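Local coordinates for protein membrane-bound lytic murein transglycosylase A (Burkholderia pseudomallei, PDB 6QK4) that probably cleaves the beta-1,4 linkage between N-acetylmuramic acid and N-acetylglucosamine in peptidoglycan, forming a 1,6-anhydro bond in the N-acetylmuramic acid residue, at residues I42-A47 / P269-A274; A47-C52 / L71-V76; A66-L71 / R80-T85. All coordinates share one frame; numbering follows the deposited sequence.

Contacts 1 and 2 both use helix 44-55: contact 1 holds its first turn against the loop just before strand 272-274, and contact 2 ties its next turn to the loop 71-76. Contact 3 packs helix 62-68 and the turn at its C-terminal side, residues 68-71, on helix 76-86. Contacts 1 and 3 are buried, contact 2 only partly so. Their chemistry differs accordingly: a buried arginine reaching a backbone carbonyl in contact 1, a salt bridge with a bridging water in contact 2, and wholly apolar packing round a phenylalanine in contact 3. Contacts 1 and 2 touch through Thr-45 and Asp-73, whereas Leu-71 is shared by contacts 2 and 3.

Contact 1: residues I42-A47 / P269-A274; sequences IGATIA and PERSIA
The N-terminal end of helix 44-55 meets the loop leading into strand 272-274, in the region assigned to the 3D domain, of the double-psi beta-barrel clan; this loop sends Arg-271 across to Ile-42, Gly-43, Ala-44 and Ala-47. Gly-43 is the N-cap residue, with a positive phi, and its lack of a side chain lets the Arg-271 chain run close over the backbone. That chain is bent at chi2 (-71°) and extended beyond it, which lays the methylenes along the first turn: CG of Arg-271 is 3.7 Å from Gly-43 O, and CD of Arg-271 is 3.7 Å from Ala-44 CA. At the root of the side chain, Arg-271 CB packs against Ala-47 CB at 3.6 Å. The guanidinium then grips one carbonyl with two nitrogens. Arg-271 NH2 donates to Ile-42 O at 2.9 Å, with the donor 45° out of the carbonyl plane, and Arg-271 NE adds a weak bond to the same oxygen at 3.2 Å. One guanidinium face carries Ala-44 CB, which sits 3.8 Å above the plane and toward the rim. The remaining nitrogen, NH1, is held from outside the two segments by Leu-302 O and a salt bridge to Asp-39, so this buried cation has both a carboxylate and backbone carbonyls about it. Arg-271 also pairs through its backbone with Phe-304. The helix start thus lies against strand 298-307, probably part of the double-psi barrel, with Ala-47 touching Phe-304, and Thr-45 packs on Ala-79 of helix 76-86.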
ATOM      1  N   ILE A  42     -18.418   3.211   2.806  1.00 24.22           N
ATOM      2  CA  ILE A  42     -18.472   1.973   2.023  1.00 23.65           C
ATOM      3  C   ILE A  42     -17.146   1.232   2.145  1.00 23.86           C
ATOM      4  O   ILE A  42     -16.086   1.808   1.902  1.00 24.35           O
ATOM      5  CB  ILE A  42     -18.765   2.241   0.551  1.00 25.58           C
ATOM      6  CG1 ILE A  42     -20.175   2.853   0.377  1.00 27.54           C
ATOM      7  CG2 ILE A  42     -18.650   0.900  -0.218  1.00 27.47           C
ATOM      8  CD1 ILE A  42     -20.338   3.484  -0.953  1.00 35.87           C
ATOM      9  N   GLY A  43     -17.215  -0.008   2.616  1.00 23.27           N
ATOM     10  CA  GLY A  43     -16.025  -0.791   2.935  1.00 22.04           C
ATOM     11  C   GLY A  43     -15.607  -0.757   4.396  1.00 21.33           C
ATOM     12  O   GLY A  43     -14.864  -1.647   4.849  1.00 22.62           O
ATOM     13  N   ALA A  44     -16.078   0.193   5.188  1.00 21.02           N
ATOM     14  CA  ALA A  44     -15.570   0.242   6.563  1.00 18.92           C
ATOM     15  C   ALA A  44     -15.961  -0.977   7.417  1.00 21.52           C
ATOM     16  O   ALA A  44     -15.166  -1.426   8.272  1.00 21.36           O
ATOM     17  CB  ALA A  44     -16.045   1.543   7.245  1.00 20.57           C
ATOM     18  N   THR A  45     -17.166  -1.552   7.202  1.00 22.08           N
ATOM     19  CA  THR A  45     -17.536  -2.746   7.974  1.00 19.24           C
ATOM     20  C   THR A  45     -16.679  -3.957   7.620  1.00 21.10           C
ATOM     21  O   THR A  45     -16.539  -4.868   8.457  1.00 22.42           O
ATOM     22  CB  THR A  45     -18.995  -3.105   7.762  1.00 22.21           C
ATOM     23  OG1 THR A  45     -19.306  -2.929   6.375  1.00 22.96           O
ATOM     24  CG2 THR A  45     -19.900  -2.132   8.597  1.00 25.08           C
ATOM     25  N   ILE A  46     -16.179  -4.031   6.384  1.00 20.82           N
ATOM     26  CA  ILE A  46     -15.306  -5.155   6.020  1.00 20.79           C
ATOM     27  C   ILE A  46     -14.039  -5.108   6.849  1.00 19.55           C
ATOM     28  O   ILE A  46     -13.618  -6.103   7.453  1.00 21.89           O
ATOM     29  CB  ILE A  46     -15.002  -5.134   4.506  1.00 24.19           C
ATOM     30  CG1 ILE A  46     -16.260  -5.488   3.704  1.00 23.95           C
ATOM     31  CG2 ILE A  46     -13.911  -6.123   4.130  1.00 25.01           C
ATOM     32  CD1 ILE A  46     -16.208  -5.209   2.199  1.00 26.89           C
ATOM     33  N   ALA A  47     -13.409  -3.934   6.899  1.00 20.46           N
ATOM     34  CA  ALA A  47     -12.174  -3.791   7.678  1.00 19.92           C
ATOM     35  C   ALA A  47     -12.463  -3.908   9.162  1.00 20.80           C
ATOM     36  O   ALA A  47     -11.624  -4.415   9.916  1.00 18.41           O
ATOM     37  CB  ALA A  47     -11.483  -2.453   7.370  1.00 18.51           C
ATOM     38  N   PRO A 269      -8.507  -2.571   0.966  1.00 20.23           N
ATOM     39  CA  PRO A 269      -8.144  -1.370   0.194  1.00 19.94           C
ATOM     40  C   PRO A 269      -8.880  -0.133   0.685  1.00 23.25           C
ATOM     41  O   PRO A 269     -10.091  -0.154   0.861  1.00 24.58           O
ATOM     42  CB  PRO A 269      -8.562  -1.725  -1.240  1.00 22.60           C
ATOM     43  CG  PRO A 269      -8.355  -3.296  -1.313  1.00 22.49           C
ATOM     44  CD  PRO A 269      -8.869  -3.726   0.119  1.00 22.55           C
ATOM     45  N   GLU A 270      -8.149   0.967   0.837  1.00 20.65           N
ATOM     46  CA  GLU A 270      -8.665   2.260   1.334  1.00 19.13           C
ATOM     47  C   GLU A 270      -9.366   2.197   2.679  1.00 19.18           C
ATOM     48  O   GLU A 270     -10.086   3.154   3.048  1.00 20.33           O
ATOM     49  CB  GLU A 270      -9.566   2.911   0.289  1.00 20.03           C
ATOM     50  CG  GLU A 270      -8.779   3.138  -1.008  1.00 23.91           C
ATOM     51  CD  GLU A 270      -9.395   4.306  -1.849  1.00 31.14           C
ATOM     52  OE1 GLU A 270      -9.508   5.474  -1.353  1.00 27.76           O
ATOM     53  OE2 GLU A 270      -9.758   4.002  -3.010  1.00 33.90           O
ATOM     54  N   ARG A 271      -9.119   1.143   3.487  1.00 17.39           N
ATOM     55  CA  ARG A 271      -9.684   1.104   4.823  1.00 17.83           C
ATOM     56  C   ARG A 271      -8.668   0.623   5.837  1.00 18.59           C
ATOM     57  O   ARG A 271      -9.054   0.397   6.993  1.00 20.42           O
ATOM     58  CB  ARG A 271     -10.916   0.183   4.918  1.00 17.61           C
ATOM     59  CG  ARG A 271     -12.155   0.683   4.103  1.00 20.33           C
ATOM     60  CD  ARG A 271     -12.733   1.931   4.804  1.00 18.35           C
ATOM     61  NE  ARG A 271     -13.771   2.491   3.939  1.00 21.63           N
ATOM     62  CZ  ARG A 271     -14.357   3.661   4.183  1.00 21.04           C
ATOM     63  NH1 ARG A 271     -13.994   4.315   5.287  1.00 20.78           N
ATOM     64  NH2 ARG A 271     -15.269   4.186   3.289  1.00 20.89           N
ATOM     65  N   SER A 272      -7.409   0.380   5.427  1.00 20.55           N
ATOM     66  CA  SER A 272      -6.354  -0.057   6.327  1.00 20.28           C
ATOM     67  C   SER A 272      -5.205   0.903   6.208  1.00 16.67           C
ATOM     68  O   SER A 272      -4.891   1.354   5.095  1.00 17.54           O
ATOM     69  CB  SER A 272      -5.816  -1.458   5.951  1.00 21.87           C
ATOM     70  OG  SER A 272      -6.774  -2.475   6.154  1.00 22.33           O
ATOM     71  N   ILE A 273      -4.590   1.259   7.331  1.00 19.05           N
ATOM     72  CA  ILE A 273      -3.365   2.051   7.299  1.00 18.10           C
ATOM     73  C   ILE A 273      -2.261   1.330   8.085  1.00 17.99           C
ATOM     74  O   ILE A 273      -2.508   0.564   9.024  1.00 17.65           O
ATOM     75  CB  ILE A 273      -3.542   3.463   7.874  1.00 17.92           C
ATOM     76  CG1 ILE A 273      -4.161   3.427   9.296  1.00 18.59           C
ATOM     77  CG2 ILE A 273      -4.283   4.383   6.811  1.00 16.77           C
ATOM     78  CD1 ILE A 273      -4.081   4.848   9.968  1.00 17.54           C
ATOM     79  N   ALA A 274      -1.020   1.542   7.627  1.00 19.23           N
ATOM     80  CA  ALA A 274       0.143   1.248   8.434  1.00 23.34           C
ATOM     81  C   ALA A 274       0.500   2.460   9.300  1.00 18.83           C
ATOM     82  O   ALA A 274       0.412   3.622   8.843  1.00 22.53           O
ATOM     83  CB  ALA A 274       1.325   0.879   7.520  1.00 21.13           C
TER

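Contact 2: residues A47-C52 / L71-V76; sequences ALRQNC and LDDLDV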
ATOM      1  N   ALA A  47     -13.409  -3.934   6.899  1.00 20.46           N
ATOM      2  CA  ALA A  47     -12.174  -3.791   7.678  1.00 19.92           C
ATOM      3  C   ALA A  47     -12.463  -3.908   9.162  1.00 20.80           C
ATOM      4  O   ALA A  47     -11.624  -4.415   9.916  1.00 18.41           O
ATOM      5  CB  ALA A  47     -11.483  -2.453   7.370  1.00 18.51           C
ATOM      6  N   LEU A  48     -13.656  -3.484   9.589  1.00 18.48           N
ATOM      7  CA  LEU A  48     -14.075  -3.677  10.971  1.00 18.59           C
ATOM      8  C   LEU A  48     -14.168  -5.161  11.363  1.00 21.41           C
ATOM      9  O   LEU A  48     -13.746  -5.547  12.456  1.00 19.85           O
ATOM     10  CB  LEU A  48     -15.432  -2.972  11.212  1.00 17.67           C
ATOM     11  CG  LEU A  48     -16.079  -3.248  12.599  1.00 19.52           C
ATOM     12  CD1 LEU A  48     -15.276  -2.559  13.642  1.00 24.42           C
ATOM     13  CD2 LEU A  48     -17.451  -2.601  12.599  1.00 21.55           C
ATOM     14  N   ARG A  49     -14.756  -6.009  10.517  1.00 19.90           N
ATOM     15  CA  ARG A  49     -14.804  -7.429  10.867  1.00 19.94           C
ATOM     16  C   ARG A  49     -13.409  -8.039  10.908  1.00 22.38           C
ATOM     17  O   ARG A  49     -13.124  -8.875  11.772  1.00 23.85           O
ATOM     18  CB  ARG A  49     -15.697  -8.162   9.864  1.00 22.36           C
ATOM     19  CG  ARG A  49     -17.192  -7.854  10.075  1.00 26.05           C
ATOM     20  CD  ARG A  49     -18.069  -8.875   9.340  1.00 25.79           C
ATOM     21  NE  ARG A  49     -17.748  -8.941   7.917  1.00 23.54           N
ATOM     22  CZ  ARG A  49     -18.240  -8.093   7.015  1.00 24.38           C
ATOM     23  NH1 ARG A  49     -19.070  -7.162   7.408  1.00 23.49           N
ATOM     24  NH2 ARG A  49     -17.914  -8.184   5.712  1.00 23.33           N
ATOM     25  N   GLN A  50     -12.503  -7.622  10.004  1.00 22.00           N
ATOM     26  CA  GLN A  50     -11.129  -8.140  10.129  1.00 22.76           C
ATOM     27  C   GLN A  50     -10.520  -7.689  11.445  1.00 22.63           C
ATOM     28  O   GLN A  50      -9.871  -8.468  12.123  1.00 23.08           O
ATOM     29  CB  GLN A  50     -10.248  -7.679   8.961  1.00 21.03           C
ATOM     30  CG  GLN A  50     -10.691  -8.228   7.626  1.00 26.01           C
ATOM     31  CD  GLN A  50     -10.447  -9.772   7.540  1.00 33.54           C
ATOM     32  OE1 GLN A  50      -9.843 -10.398   8.429  1.00 30.68           O
ATOM     33  NE2 GLN A  50     -10.891 -10.359   6.451  1.00 40.89           N
ATOM     34  N   ASN A  51     -10.730  -6.428  11.826  1.00 19.66           N
ATOM     35  CA  ASN A  51     -10.255  -5.952  13.125  1.00 22.91           C
ATOM     36  C   ASN A  51     -10.781  -6.822  14.274  1.00 23.63           C
ATOM     37  O   ASN A  51     -10.025  -7.240  15.148  1.00 22.12           O
ATOM     38  CB  ASN A  51     -10.716  -4.510  13.308  1.00 22.12           C
ATOM     39  CG  ASN A  51      -9.691  -3.644  13.968  1.00 22.49           C
ATOM     40  OD1 ASN A  51      -8.567  -3.502  13.464  1.00 21.98           O
ATOM     41  ND2 ASN A  51     -10.095  -2.970  15.054  1.00 20.56           N
ATOM     42  N   CYS A  52     -12.084  -7.089  14.283  1.00 25.04           N
ATOM     43  CA  CYS A  52     -12.700  -7.884  15.350  1.00 24.68           C
ATOM     44  C   CYS A  52     -12.215  -9.316  15.385  1.00 23.25           C
ATOM     45  O   CYS A  52     -12.335  -9.982  16.433  1.00 24.56           O
ATOM     46  CB  CYS A  52     -14.188  -7.854  15.141  1.00 26.59           C
ATOM     47  SG  CYS A  52     -14.938  -6.330  15.774  1.00 29.01           S
ATOM     48  N   LEU A  71     -23.884  -6.064  11.446  1.00 25.07           N
ATOM     49  CA  LEU A  71     -23.980  -5.051  10.390  1.00 21.79           C
ATOM     50  C   LEU A  71     -23.724  -5.660   9.027  1.00 24.44           C
ATOM     51  O   LEU A  71     -22.773  -6.428   8.875  1.00 29.26           O
ATOM     52  CB  LEU A  71     -22.920  -3.979  10.615  1.00 23.10           C
ATOM     53  CG  LEU A  71     -23.020  -3.262  11.958  1.00 24.23           C
ATOM     54  CD1 LEU A  71     -21.865  -2.344  12.087  1.00 24.99           C
ATOM     55  CD2 LEU A  71     -24.375  -2.492  12.080  1.00 28.92           C
ATOM     56  N   ASP A  72     -24.499  -5.269   8.000  1.00 22.18           N
ATOM     57  CA  ASP A  72     -24.104  -5.667   6.657  1.00 24.84           C
ATOM     58  C   ASP A  72     -23.272  -4.536   6.030  1.00 23.99           C
ATOM     59  O   ASP A  72     -23.180  -3.424   6.550  1.00 24.82           O
ATOM     60  CB  ASP A  72     -25.341  -6.014   5.814  1.00 27.45           C
ATOM     61  CG  ASP A  72     -26.251  -4.825   5.593  1.00 30.91           C
ATOM     62  OD1 ASP A  72     -25.815  -3.876   4.939  1.00 28.00           O
ATOM     63  OD2 ASP A  72     -27.432  -4.852   6.062  1.00 31.28           O
ATOM     64  N   ASP A  73     -22.695  -4.803   4.847  1.00 22.62           N
ATOM     65  CA  ASP A  73     -21.788  -3.848   4.242  1.00 21.47           C
ATOM     66  C   ASP A  73     -22.473  -2.855   3.337  1.00 21.03           C
ATOM     67  O   ASP A  73     -21.816  -1.944   2.797  1.00 25.73           O
ATOM     68  CB  ASP A  73     -20.714  -4.616   3.417  1.00 21.70           C
ATOM     69  CG  ASP A  73     -19.995  -5.640   4.249  1.00 25.22           C
ATOM     70  OD1 ASP A  73     -19.563  -5.275   5.359  1.00 26.70           O
ATOM     71  OD2 ASP A  73     -19.880  -6.817   3.813  1.00 25.90           O
ATOM     72  N   LEU A  74     -23.798  -2.938   3.176  1.00 23.14           N
ATOM     73  CA  LEU A  74     -24.486  -2.013   2.292  1.00 21.96           C
ATOM     74  C   LEU A  74     -25.169  -0.873   3.043  1.00 24.69           C
ATOM     75  O   LEU A  74     -25.211   0.262   2.523  1.00 27.56           O
ATOM     76  CB  LEU A  74     -25.537  -2.725   1.437  1.00 28.78           C
ATOM     77  CG  LEU A  74     -25.139  -3.965   0.652  1.00 28.37           C
ATOM     78  CD1 LEU A  74     -26.360  -4.426  -0.125  1.00 33.76           C
ATOM     79  CD2 LEU A  74     -24.012  -3.625  -0.291  1.00 29.18           C
ATOM     80  N   ASP A  75     -25.632  -1.141   4.251  1.00 28.93           N
ATOM     81  CA  ASP A  75     -26.429  -0.166   5.001  1.00 26.94           C
ATOM     82  C   ASP A  75     -25.449   0.749   5.725  1.00 20.76           C
ATOM     83  O   ASP A  75     -25.147   0.521   6.898  1.00 25.02           O
ATOM     84  CB  ASP A  75     -27.329  -0.898   5.978  1.00 28.17           C
ATOM     85  CG  ASP A  75     -28.233   0.040   6.771  1.00 32.16           C
ATOM     86  OD1 ASP A  75     -28.127   1.275   6.613  1.00 31.52           O
ATOM     87  OD2 ASP A  75     -29.048  -0.491   7.532  1.00 31.33           O
ATOM     88  N   VAL A  76     -24.965   1.790   5.036  1.00 23.71           N
ATOM     89  CA  VAL A  76     -23.953   2.648   5.676  1.00 25.60           C
ATOM     90  C   VAL A  76     -24.601   3.604   6.678  1.00 26.87           C
ATOM     91  O   VAL A  76     -23.933   4.089   7.602  1.00 26.77           O
ATOM     92  CB  VAL A  76     -23.121   3.428   4.652  1.00 25.85           C
ATOM     93  CG1 VAL A  76     -22.223   2.421   3.831  1.00 25.72           C
ATOM     94  CG2 VAL A  76     -24.016   4.292   3.761  1.00 28.44           C
TER
HETATM   95  O   HOH W   1     -20.227  -6.346   9.855  1.00 37.00           O
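Arg-49 leaves helix 44-55 with CG anti to its carbonyl carbon (chi1 -73°) and bends at chi3 (-56°), while Asp-73, with CG likewise anti to the carbonyl carbon (chi1 -55°), turns its carboxylate to meet it from the opposite direction. The result is a two-pronged, end-on salt bridge between the helix and the loop that joins helices 62-68 and 76-86. Arg-49 NH1 donates to Asp-73 OD1 at 2.8 Å, meeting that oxygen on its syn side and close to the guanidinium plane. The second prong, Arg-49 NH2 to Asp-73 OD2, is longer at 3.1 Å and uses the syn lone pair. The two flat groups are twisted rather than coplanar, consistent with the tilt of this second bond. Thr-45 OG1, one turn earlier on the same helix, also forms a hydrogen bond with Asp-73 OD1, so the carboxylate is fixed by two helix residues. Beside the salt bridge, Leu-48 CD2 approaches Leu-71 CD1 at 4.5 Å, a loose apolar contact. The loop itself is shaped by Asp-72, whose OD1 accepts from Leu-74 N in an Asx turn and also from Asp-75 N, both at 2.8 Å. A water links the segments as well: it accepts from Arg-49 NH1 at 2.8 Å and donates to Leu-71 O at 2.7 Å.

Contact 3: residues A66-L71 / R80-T85; sequences AAAMRL and RTFFET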
ATOM      1  N   ALA A  66     -19.437  -7.650  19.130  1.00 26.62           N
ATOM      2  CA  ALA A  66     -20.713  -8.364  19.014  1.00 25.96           C
ATOM      3  C   ALA A  66     -21.715  -7.590  18.145  1.00 26.13           C
ATOM      4  O   ALA A  66     -22.372  -8.174  17.270  1.00 29.83           O
ATOM      5  CB  ALA A  66     -21.282  -8.672  20.414  1.00 27.74           C
ATOM      6  N   ALA A  67     -21.843  -6.278  18.359  1.00 26.71           N
ATOM      7  CA  ALA A  67     -22.752  -5.477  17.545  1.00 26.60           C
ATOM      8  C   ALA A  67     -22.266  -5.402  16.116  1.00 27.79           C
ATOM      9  O   ALA A  67     -23.069  -5.398  15.178  1.00 27.64           O
ATOM     10  CB  ALA A  67     -22.887  -4.077  18.133  1.00 25.81           C
ATOM     11  N   ALA A  68     -20.938  -5.355  15.932  1.00 23.77           N
ATOM     12  CA  ALA A  68     -20.411  -5.183  14.581  1.00 25.81           C
ATOM     13  C   ALA A  68     -20.774  -6.374  13.703  1.00 28.72           C
ATOM     14  O   ALA A  68     -21.011  -6.208  12.496  1.00 25.47           O
ATOM     15  CB  ALA A  68     -18.899  -4.980  14.636  1.00 23.49           C
ATOM     16  N   MET A  69     -20.849  -7.566  14.286  1.00 29.25           N
ATOM     17  CA  MET A  69     -21.159  -8.745  13.499  1.00 29.45           C
ATOM     18  C   MET A  69     -22.601  -8.719  13.005  1.00 32.46           C
ATOM     19  O   MET A  69     -22.949  -9.501  12.111  1.00 37.61           O
ATOM     20  CB  MET A  69     -20.884 -10.015  14.332  1.00 36.78           C
ATOM     21  CG  MET A  69     -19.432 -10.200  14.705  1.00 41.12           C
ATOM     22  SD  MET A  69     -18.328 -10.287  13.261  1.00 48.79           S
ATOM     23  CE  MET A  69     -16.998  -9.253  13.798  1.00 48.49           C
ATOM     24  N   ARG A  70     -23.440  -7.833  13.532  1.00 30.46           N
ATOM     25  CA  ARG A  70     -24.806  -7.725  13.023  1.00 32.75           C
ATOM     26  C   ARG A  70     -24.945  -6.755  11.836  1.00 32.37           C
ATOM     27  O   ARG A  70     -26.036  -6.621  11.277  1.00 32.47           O
ATOM     28  CB  ARG A  70     -25.752  -7.349  14.185  1.00 37.25           C
ATOM     29  CG  ARG A  70     -25.380  -8.131  15.490  1.00 48.20           C
ATOM     30  CD  ARG A  70     -26.555  -8.436  16.432  1.00 56.42           C
ATOM     31  NE  ARG A  70     -27.505  -7.330  16.512  1.00 64.94           N
ATOM     32  CZ  ARG A  70     -27.465  -6.382  17.445  1.00 70.92           C
ATOM     33  NH1 ARG A  70     -26.512  -6.407  18.371  1.00 71.49           N
ATOM     34  NH2 ARG A  70     -28.371  -5.406  17.449  1.00 72.81           N
ATOM     35  N   LEU A  71     -23.884  -6.064  11.446  1.00 25.07           N
ATOM     36  CA  LEU A  71     -23.980  -5.051  10.390  1.00 21.79           C
ATOM     37  C   LEU A  71     -23.724  -5.660   9.027  1.00 24.44           C
ATOM     38  O   LEU A  71     -22.773  -6.428   8.875  1.00 29.26           O
ATOM     39  CB  LEU A  71     -22.920  -3.979  10.615  1.00 23.10           C
ATOM     40  CG  LEU A  71     -23.020  -3.262  11.958  1.00 24.23           C
ATOM     41  CD1 LEU A  71     -21.865  -2.344  12.087  1.00 24.99           C
ATOM     42  CD2 LEU A  71     -24.375  -2.492  12.080  1.00 28.92           C
ATOM     43  N   ARG A  80     -22.883   4.012  10.261  1.00 24.45           N
ATOM     44  CA  ARG A  80     -22.569   5.314  10.864  1.00 25.98           C
ATOM     45  C   ARG A  80     -23.121   5.364  12.290  1.00 28.15           C
ATOM     46  O   ARG A  80     -22.436   5.796  13.224  1.00 23.03           O
ATOM     47  CB  ARG A  80     -23.151   6.467  10.032  1.00 22.81           C
ATOM     48  CG  ARG A  80     -22.680   7.857  10.458  1.00 26.05           C
ATOM     49  CD  ARG A  80     -23.172   8.910   9.494  1.00 24.33           C
ATOM     50  NE  ARG A  80     -22.663   8.770   8.117  1.00 25.60           N
ATOM     51  CZ  ARG A  80     -21.444   9.164   7.707  1.00 24.93           C
ATOM     52  NH1 ARG A  80     -20.548   9.700   8.571  1.00 23.21           N
ATOM     53  NH2 ARG A  80     -21.109   9.001   6.427  1.00 23.91           N
ATOM     54  N   THR A  81     -24.358   4.903  12.466  1.00 27.32           N
ATOM     55  CA  THR A  81     -24.941   4.904  13.819  1.00 25.26           C
ATOM     56  C   THR A  81     -24.142   4.035  14.779  1.00 23.41           C
ATOM     57  O   THR A  81     -23.879   4.401  15.946  1.00 25.02           O
ATOM     58  CB  THR A  81     -26.383   4.448  13.714  1.00 24.02           C
ATOM     59  OG1 THR A  81     -27.040   5.448  12.965  1.00 28.59           O
ATOM     60  CG2 THR A  81     -27.000   4.304  15.107  1.00 24.58           C
ATOM     61  N   PHE A  82     -23.680   2.892  14.289  1.00 22.86           N
ATOM     62  CA  PHE A  82     -22.849   2.041  15.114  1.00 24.95           C
ATOM     63  C   PHE A  82     -21.596   2.772  15.580  1.00 23.31           C
ATOM     64  O   PHE A  82     -21.205   2.658  16.733  1.00 23.29           O
ATOM     65  CB  PHE A  82     -22.477   0.774  14.313  1.00 20.82           C
ATOM     66  CG  PHE A  82     -21.346   0.007  14.893  1.00 22.51           C
ATOM     67  CD1 PHE A  82     -21.596  -0.891  15.884  1.00 22.65           C
ATOM     68  CD2 PHE A  82     -20.040   0.148  14.411  1.00 23.76           C
ATOM     69  CE1 PHE A  82     -20.612  -1.657  16.472  1.00 22.34           C
ATOM     70  CE2 PHE A  82     -19.020  -0.614  15.002  1.00 22.90           C
ATOM     71  CZ  PHE A  82     -19.299  -1.541  16.026  1.00 21.84           C
ATOM     72  N   PHE A  83     -20.835   3.373  14.650  1.00 23.04           N
ATOM     73  CA  PHE A  83     -19.579   3.988  15.080  1.00 19.70           C
ATOM     74  C   PHE A  83     -19.852   5.135  16.072  1.00 22.15           C
ATOM     75  O   PHE A  83     -19.118   5.310  17.047  1.00 23.16           O
ATOM     76  CB  PHE A  83     -18.797   4.483  13.845  1.00 21.69           C
ATOM     77  CG  PHE A  83     -18.180   3.379  13.068  1.00 23.60           C
ATOM     78  CD1 PHE A  83     -17.145   2.649  13.644  1.00 26.70           C
ATOM     79  CD2 PHE A  83     -18.589   3.065  11.786  1.00 22.17           C
ATOM     80  CE1 PHE A  83     -16.496   1.599  12.924  1.00 25.99           C
ATOM     81  CE2 PHE A  83     -17.945   2.027  11.060  1.00 24.04           C
ATOM     82  CZ  PHE A  83     -16.922   1.310  11.644  1.00 24.08           C
ATOM     83  N   GLU A  84     -20.945   5.878  15.848  1.00 23.05           N
ATOM     84  CA  GLU A  84     -21.266   7.036  16.694  1.00 24.87           C
ATOM     85  C   GLU A  84     -21.702   6.582  18.071  1.00 28.77           C
ATOM     86  O   GLU A  84     -21.465   7.278  19.060  1.00 31.00           O
ATOM     87  CB  GLU A  84     -22.351   7.899  16.027  1.00 23.81           C
ATOM     88  CG  GLU A  84     -21.838   8.682  14.784  1.00 24.22           C
ATOM     89  CD  GLU A  84     -22.905   9.515  14.190  1.00 27.00           C
ATOM     90  OE1 GLU A  84     -24.026   9.508  14.791  1.00 32.20           O
ATOM     91  OE2 GLU A  84     -22.714  10.144  13.147  1.00 25.82           O
ATOM     92  N   THR A  85     -22.268   5.374  18.167  1.00 26.65           N
ATOM     93  CA  THR A  85     -22.826   4.812  19.387  1.00 25.30           C
ATOM     94  C   THR A  85     -21.787   4.058  20.207  1.00 26.82           C
ATOM     95  O   THR A  85     -21.816   4.117  21.442  1.00 27.63           O
ATOM     96  CB  THR A  85     -23.988   3.848  19.025  1.00 22.77           C
ATOM     97  OG1 THR A  85     -25.057   4.574  18.416  1.00 31.35           O
ATOM     98  CG2 THR A  85     -24.525   3.075  20.234  1.00 32.84           C
TER
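Helix 62-68 runs into a type I beta turn from Ala-68 to Leu-71, closed by a Leu-71 N to Ala-68 O hydrogen bond, and the backbones come nearest at Ala-68 and Phe-82, with CA atoms 7.6 Å apart. This is helix-helix packing within a helical hairpin, in which Phe-82 of helix 76-86 lies against Ala-67, Ala-68 and Leu-71. Phe-82 has CG anti to its backbone N (chi1 164°), which extends the ring across to the other segment. Leu-71 reaches it with one branch: CD1 lies over a ring face, 4.0 Å from the centroid and 24° off the normal, a CH-pi contact. The methyl is displaced toward the CB end of the ring, for its nearest ring atom is Phe-82 CG at 3.7 Å, and the two side chains cross at about a right angle. At the far end of the ring the partners are small. Ala-67 CB meets the edge, near the ring plane, at 3.7 Å from CE1 of Phe-82, while Ala-68 CB comes obliquely to CZ of Phe-82 at the same separation. No hydrogen bond crosses between the segments. Leu-48 of helix 44-55 also touches both Ala-68 and Phe-82, so a third helix closes round this apolar cluster. Within helix 76-86, the Phe-82 ring also turns an edge to its neighbour Phe-83: Phe-82 CD2 stands 3.8 Å above the plane of the Phe-83 ring, over its centre.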